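Local coordinates for dihydrodipicolinate reductase N-terminus domain-containing protein (Mycobacterium smegmatis, PDB 6IAQ) that probably acts as an NADP-dependent amine dehydrogenase that reductively aminates ketones to amines, holding its cofactor on a Rossmann-type domain, at residues G16-N19 with S20-A23; G45-L48 with G49-L52; I242-A245 with P246-I250. One frame throughout, in Å; residues are numbered along the deposited sequence.

Contact 1 of 3, residues G16-N19 with S20-A23; sequences GAMN and SIVA. With NAP (NADP nicotinamide-adenine-dinucleotide phosphate), chain F.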
# COMPACT_ATOMS: atom_id res chain seq x y z
N GLY A 16 -26.64 7.63 10.06
CA GLY A 16 -26.68 6.39 10.84
C GLY A 16 -25.38 6.18 11.56
O GLY A 16 -24.68 7.18 11.86
N ALA A 17 -25.03 4.93 11.84
CA ALA A 17 -23.82 4.61 12.64
C ALA A 17 -22.57 5.22 11.95
O ALA A 17 -21.75 5.87 12.65
CB ALA A 17 -23.69 3.11 12.79
N MET A 18 -22.43 5.04 10.64
CA MET A 18 -21.19 5.48 9.95
C MET A 18 -21.20 7.01 9.74
O MET A 18 -20.21 7.66 10.11
CB MET A 18 -20.96 4.75 8.62
CG MET A 18 -20.66 3.23 8.81
SD MET A 18 -19.30 2.90 9.94
CE MET A 18 -20.11 2.70 11.52
N ASN A 19 -22.27 7.59 9.21
CA ASN A 19 -22.28 9.05 8.93
C ASN A 19 -22.22 9.85 10.22
O ASN A 19 -21.73 10.99 10.16
CB ASN A 19 -23.38 9.50 7.98
CG ASN A 19 -22.88 9.61 6.56
OD1 ASN A 19 -21.67 9.47 6.33
ND2 ASN A 19 -23.77 9.83 5.60
N SER A 20 -22.62 9.29 11.37
CA SER A 20 -22.44 9.98 12.66
C SER A 20 -20.94 10.19 12.90
O SER A 20 -20.56 11.29 13.29
CB SER A 20 -23.12 9.26 13.79
OG SER A 20 -24.53 9.21 13.56
N ILE A 21 -20.12 9.17 12.65
CA ILE A 21 -18.64 9.26 12.85
C ILE A 21 -18.09 10.20 11.78
O ILE A 21 -17.25 11.07 12.10
CB ILE A 21 -18.00 7.86 12.78
CG1 ILE A 21 -18.57 6.92 13.84
CG2 ILE A 21 -16.49 7.97 12.89
CD1 ILE A 21 -18.21 5.46 13.67
N VAL A 22 -18.50 10.01 10.54
CA VAL A 22 -18.01 10.78 9.38
C VAL A 22 -18.25 12.28 9.62
O VAL A 22 -17.33 13.08 9.34
CB VAL A 22 -18.67 10.29 8.09
CG1 VAL A 22 -18.47 11.28 6.96
CG2 VAL A 22 -18.17 8.90 7.72
N ALA A 23 -19.44 12.65 10.11
CA ALA A 23 -19.83 14.06 10.31
C ALA A 23 -18.79 14.75 11.19
O ALA A 23 -18.30 15.82 10.80
CB ALA A 23 -21.23 14.13 10.88
PA NAP F . -27.25 2.44 9.60
O1A NAP F . -26.80 2.87 10.92
O2A NAP F . -28.48 1.50 9.37
O5B NAP F . -27.47 3.80 8.73
C5B NAP F . -28.19 3.82 7.48
C4B NAP F . -28.82 5.20 7.33
O4B NAP F . -29.49 5.32 6.08
C3B NAP F . -29.86 5.57 8.42
O3B NAP F . -29.43 6.86 8.90
C2B NAP F . -31.20 5.71 7.70
O2B NAP F . -32.00 6.82 8.18
C1B NAP F . -30.69 6.11 6.35
N9A NAP F . -31.57 5.89 5.21
C8A NAP F . -32.12 4.74 4.75
N7A NAP F . -32.78 5.01 3.62
C5A NAP F . -32.57 6.32 3.32
C6A NAP F . -32.95 7.28 2.25
N6A NAP F . -33.70 6.90 1.23
N1A NAP F . -32.52 8.54 2.35
C2A NAP F . -31.75 8.99 3.35
N3A NAP F . -31.36 8.19 4.37
C4A NAP F . -31.78 6.90 4.38
O3 NAP F . -26.05 1.68 8.77
PN NAP F . -24.45 2.11 8.79
O1N NAP F . -23.63 1.27 9.71
O2N NAP F . -24.31 3.59 8.91
O5D NAP F . -24.25 1.61 7.29
C5D NAP F . -24.78 2.23 6.11
C4D NAP F . -24.39 1.55 4.83
O4D NAP F . -22.94 1.70 4.67
C3D NAP F . -24.77 0.10 4.83
O3D NAP F . -25.30 -0.33 3.59
C2D NAP F . -23.43 -0.60 5.10
O2D NAP F . -23.46 -1.93 4.59
C1D NAP F . -22.43 0.39 4.42
N1N NAP F . -21.08 0.28 4.99
C2N NAP F . -20.07 0.12 4.14
C3N NAP F . -18.79 -0.05 4.64
C7N NAP F . -17.60 -0.18 3.71
O7N NAP F . -16.53 -0.48 4.24
N7N NAP F . -17.70 0.07 2.39
C4N NAP F . -18.58 -0.03 6.02
C5N NAP F . -19.66 0.14 6.89
C6N NAP F . -20.90 0.30 6.32
P2B NAP F . -32.56 6.89 9.67
O1X NAP F . -31.41 7.08 10.61
O2X NAP F . -33.34 8.20 9.72
O3X NAP F . -33.35 5.57 9.70

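Contact 2 of 3, residues G45-L48 with G49-L52; sequences GQDL and GDLL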
# COMPACT_ATOMS: atom_id res chain seq x y z
N GLY A 45 -36.20 17.58 10.83
CA GLY A 45 -36.40 18.86 11.52
C GLY A 45 -35.35 19.11 12.58
O GLY A 45 -35.11 20.29 12.87
N GLN A 46 -34.75 18.08 13.18
CA GLN A 46 -33.74 18.25 14.25
C GLN A 46 -32.48 18.88 13.64
O GLN A 46 -32.24 18.72 12.41
CB GLN A 46 -33.37 16.93 14.91
CG GLN A 46 -34.47 16.32 15.76
CD GLN A 46 -33.92 15.15 16.55
OE1 GLN A 46 -32.91 15.26 17.26
NE2 GLN A 46 -34.55 13.99 16.43
N ASP A 47 -31.73 19.61 14.46
CA ASP A 47 -30.40 20.14 14.10
C ASP A 47 -29.42 18.96 14.09
O ASP A 47 -29.44 18.18 15.06
CB ASP A 47 -29.94 21.24 15.05
CG ASP A 47 -28.57 21.79 14.67
OD1 ASP A 47 -28.53 22.70 13.81
OD2 ASP A 47 -27.55 21.27 15.21
N LEU A 48 -28.58 18.85 13.06
CA LEU A 48 -27.63 17.72 12.92
C LEU A 48 -26.72 17.64 14.15
O LEU A 48 -26.51 16.50 14.65
CB LEU A 48 -26.82 17.89 11.64
CG LEU A 48 -25.88 16.73 11.34
CD1 LEU A 48 -26.67 15.46 11.10
CD2 LEU A 48 -25.02 17.03 10.13
N GLY A 49 -26.21 18.77 14.63
CA GLY A 49 -25.33 18.84 15.82
C GLY A 49 -25.99 18.23 17.04
O GLY A 49 -25.31 17.50 17.78
N ASP A 50 -27.28 18.50 17.26
CA ASP A 50 -28.07 17.94 18.39
C ASP A 50 -28.23 16.43 18.17
O ASP A 50 -28.02 15.67 19.12
CB ASP A 50 -29.45 18.58 18.52
CG ASP A 50 -29.41 20.03 18.96
OD1 ASP A 50 -28.43 20.43 19.63
OD2 ASP A 50 -30.35 20.76 18.61
N LEU A 51 -28.57 16.05 16.95
CA LEU A 51 -28.87 14.64 16.58
C LEU A 51 -27.62 13.79 16.79
O LEU A 51 -27.77 12.62 17.14
CB LEU A 51 -29.37 14.62 15.14
CG LEU A 51 -29.85 13.26 14.63
CD1 LEU A 51 -30.91 12.69 15.57
CD2 LEU A 51 -30.36 13.40 13.21
N LEU A 52 -26.43 14.36 16.62
CA LEU A 52 -25.11 13.68 16.79
C LEU A 52 -24.55 13.88 18.20
O LEU A 52 -23.51 13.30 18.49
CB LEU A 52 -24.11 14.21 15.76
CG LEU A 52 -24.50 14.07 14.29
CD1 LEU A 52 -23.45 14.72 13.40
CD2 LEU A 52 -24.76 12.64 13.89

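Contact 3 of 3, residues I242-A245 with P246-I250; sequences IDLA and PGDVI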
# COMPACT_ATOMS: atom_id res chain seq x y z
N ILE A 242 -31.40 -6.89 20.03
CA ILE A 242 -32.13 -8.19 20.18
C ILE A 242 -31.23 -9.20 20.89
O ILE A 242 -30.00 -9.16 20.69
CB ILE A 242 -32.66 -8.73 18.84
CG1 ILE A 242 -31.52 -9.07 17.87
CG2 ILE A 242 -33.66 -7.76 18.24
CD1 ILE A 242 -31.98 -9.70 16.57
N ASP A 243 -31.87 -10.10 21.64
CA ASP A 243 -31.22 -11.32 22.19
C ASP A 243 -31.14 -12.35 21.07
O ASP A 243 -32.07 -12.45 20.29
CB ASP A 243 -31.95 -11.83 23.44
CG ASP A 243 -31.86 -10.85 24.59
OD1 ASP A 243 -30.85 -10.13 24.68
OD2 ASP A 243 -32.81 -10.82 25.38
N LEU A 244 -30.04 -13.08 21.02
CA LEU A 244 -29.79 -14.18 20.07
C LEU A 244 -29.63 -15.46 20.88
O LEU A 244 -28.84 -15.47 21.84
CB LEU A 244 -28.54 -13.85 19.26
CG LEU A 244 -28.62 -12.56 18.43
CD1 LEU A 244 -27.24 -12.03 18.09
CD2 LEU A 244 -29.38 -12.82 17.16
N ALA A 245 -30.40 -16.48 20.55
CA ALA A 245 -30.37 -17.80 21.23
C ALA A 245 -29.34 -18.68 20.53
O ALA A 245 -29.08 -18.52 19.34
CB ALA A 245 -31.74 -18.43 21.21
N PRO A 246 -28.73 -19.64 21.26
CA PRO A 246 -27.90 -20.66 20.64
C PRO A 246 -28.61 -21.18 19.40
O PRO A 246 -29.79 -21.44 19.52
CB PRO A 246 -27.80 -21.76 21.71
CG PRO A 246 -28.05 -21.06 23.02
CD PRO A 246 -28.88 -19.83 22.71
N GLY A 247 -27.91 -21.26 18.26
CA GLY A 247 -28.48 -21.76 17.00
C GLY A 247 -29.04 -20.66 16.10
O GLY A 247 -29.26 -20.94 14.92
N ASP A 248 -29.28 -19.45 16.63
CA ASP A 248 -29.73 -18.29 15.79
C ASP A 248 -28.62 -17.92 14.80
O ASP A 248 -27.42 -18.12 15.10
CB ASP A 248 -30.12 -17.08 16.63
CG ASP A 248 -31.46 -17.21 17.34
OD1 ASP A 248 -32.16 -18.21 17.09
OD2 ASP A 248 -31.80 -16.31 18.14
N VAL A 249 -29.00 -17.41 13.63
CA VAL A 249 -28.03 -16.87 12.64
C VAL A 249 -27.52 -15.53 13.18
O VAL A 249 -28.33 -14.72 13.65
CB VAL A 249 -28.64 -16.74 11.23
CG1 VAL A 249 -27.66 -16.09 10.27
CG2 VAL A 249 -29.09 -18.10 10.71
N ILE A 250 -26.19 -15.32 13.14
CA ILE A 250 -25.57 -14.07 13.66
C ILE A 250 -24.77 -13.37 12.56
O ILE A 250 -24.06 -12.41 12.90
CB ILE A 250 -24.70 -14.36 14.90
CG1 ILE A 250 -23.53 -15.29 14.58
CG2 ILE A 250 -25.56 -14.86 16.05
CD1 ILE A 250 -22.52 -15.44 15.71

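Contact 1 of 3, residues G16-N19 with S20-A23
Ser20 turns its hydroxyl back over the carbonyl of Gly16, and OG gives a hydrogen bond to Gly16 O at 2.7 Å. With chi1 at -62°, OG stands beside its own backbone N, and that N donates to the same oxygen at 3.0 Å. The two donors come from opposite faces of the carbonyl plane, OG 36° out of it, so the N-cap residue's oxygen is gripped twice. Met18, two residues after the cap, lies alongside Ile21, CE of Met18 meeting CD1 of Ile21 at 4.0 Å. This is the start of the first helix of a Rossmann beta-alpha-beta unit, where strand 9-13 runs through a glycine-bearing loop into helix 17-28. The helix's first N-H groups point at the NADP pyrophosphate: Ala17 N reaches NAP O1A at 2.9 Å with an N-H...O angle of 174°, and Met18 N holds NAP O2N at 2.9 Å in a nearly straight bond. The helix dipole probably adds favourable electrostatics. Met18 SD also comes within 4.1 Å of nicotinamide C5N. On the buried side, Asn19 OD1 rests against Val22 CB at 3.6 Å and finds no hydrogen-bond partner in the model, whereas its ND2 donates to Gly14 O and Val79 O.

Contact 2 of 3, residues G45-L48 with G49-L52
Asp47 and Leu51 are joined by the first backbone turn of helix 48-51, Leu51 N donating to Asp47 O at 3.0 Å and 159°, and the next bond of the series runs from Leu52 N to Leu48 O at 2.9 Å. Asp47 is the N-cap. Its CG stands anti to the backbone N (chi1 -180°), which swings OD2 over the start of the helix. There OD2 lies 2.9 Å from Gly49 N, a weak bond bent to 120°, and it takes a second, long and weak bond from Asp50 N at 3.5 Å. The same carboxylate also accepts from the loop that follows: OD2 from Leu58 N, OD1 from Val60 N. One acidic group therefore ties the helix start to residues 58-60.

The apolar side chains divide between two directions. Leu48 and Leu52, one turn apart, meet with CG of Leu48 3.8 Å from CD1 of Leu52; Leu48 continues onto Ile33 and Ala36 of strand 32-37, while Leu52 reaches Ser20 and Ala23 of helix 17-28. Leu51 instead faces back along the chain. Its CD1 sits 3.7 Å from Gln46 OE1, the two side chains crossing at about a right angle, while Gln46 NE2 is bonded to Gln42 O. The short helix thus rests on the first beta-alpha-beta unit of the Rossmann domain.

Asp50 brings a second carboxylate to the cap, its OD2 lying 4.4 Å from Asp47 OD2. Such a pair of like charges would be expected to disfavour full ionisation of both, but the N-H groups of Leu58 and Val60 probably stabilise the anionic form of Asp47, with perhaps a minor contribution from the start of this one-turn helix.

Contact 3 of 3, residues I242-A245 with P246-I250
Asp248 folds its carboxylate back across the turn onto Ala245, OD2 accepting from Ala245 N at 2.8 Å with an N-H...O angle of 163°. The donor arrives well above the carboxylate plane, 64° out of it. A chi1 of -75° sets CG beside the aspartate's own backbone N, which puts the acid group back over the residue that begins the turn. The return bond, Asp248 N to Ala245 O at 2.9 Å, closes a type II beta turn from Ala245 to Asp248. Ala245 is thus held through both its N-H and its carbonyl by a single residue, once by side chain and once by backbone. Gly247, with positive phi, takes the third position of the turn, as type II geometry requires.

These paired bonds form the tight part of the contact. Nearby, buried Leu244 and Ile250 cross obliquely, CD1 of Leu244 meeting CG2 of Ile250 at 3.9 Å, a single apolar touch. The outer side is much looser: Ala245 and Pro246 lie exposed at the bend, where CB of Ala245 lies beside CD of Pro246 at 3.5 Å, a spacing largely set by their being neighbours along the chain. Asp243, exposed as well, makes a long, weak ion pair with Arg236.

The turn carries the chain from strand 242-244, paired antiparallel with strand 235-237, into strand 249-260 of the large mixed sheet. Leu244 packs on Ser237 and Val183, Ile250 on Met235 and Ala231, while Val249 points away from strand 242-244 to cover Val187 and Phe190 of helix 187-195.

Contacts 1 and 2 are neighbours in the N-terminal, Rossmann-type part, with centres 12 Å apart, and they touch: Ala23 CB lies 3.4 Å from Leu52 CD1. Helix 17-28 is the helix of the first beta-alpha-beta unit, and the short helix 48-51, after its second strand 32-37, packs back against it. Contact 1 thus bears on the cofactor, while contact 2 backs its helix from beside it, the side chain of Leu51 about 7 Å from NADP. Contact 3 comes last along the chain, in the C-terminal domain, where it leads into the large mixed sheet; its centre is 27 Å from that of contact 1, with nearest atoms about 15 Å apart, and 34 Å from that of contact 2.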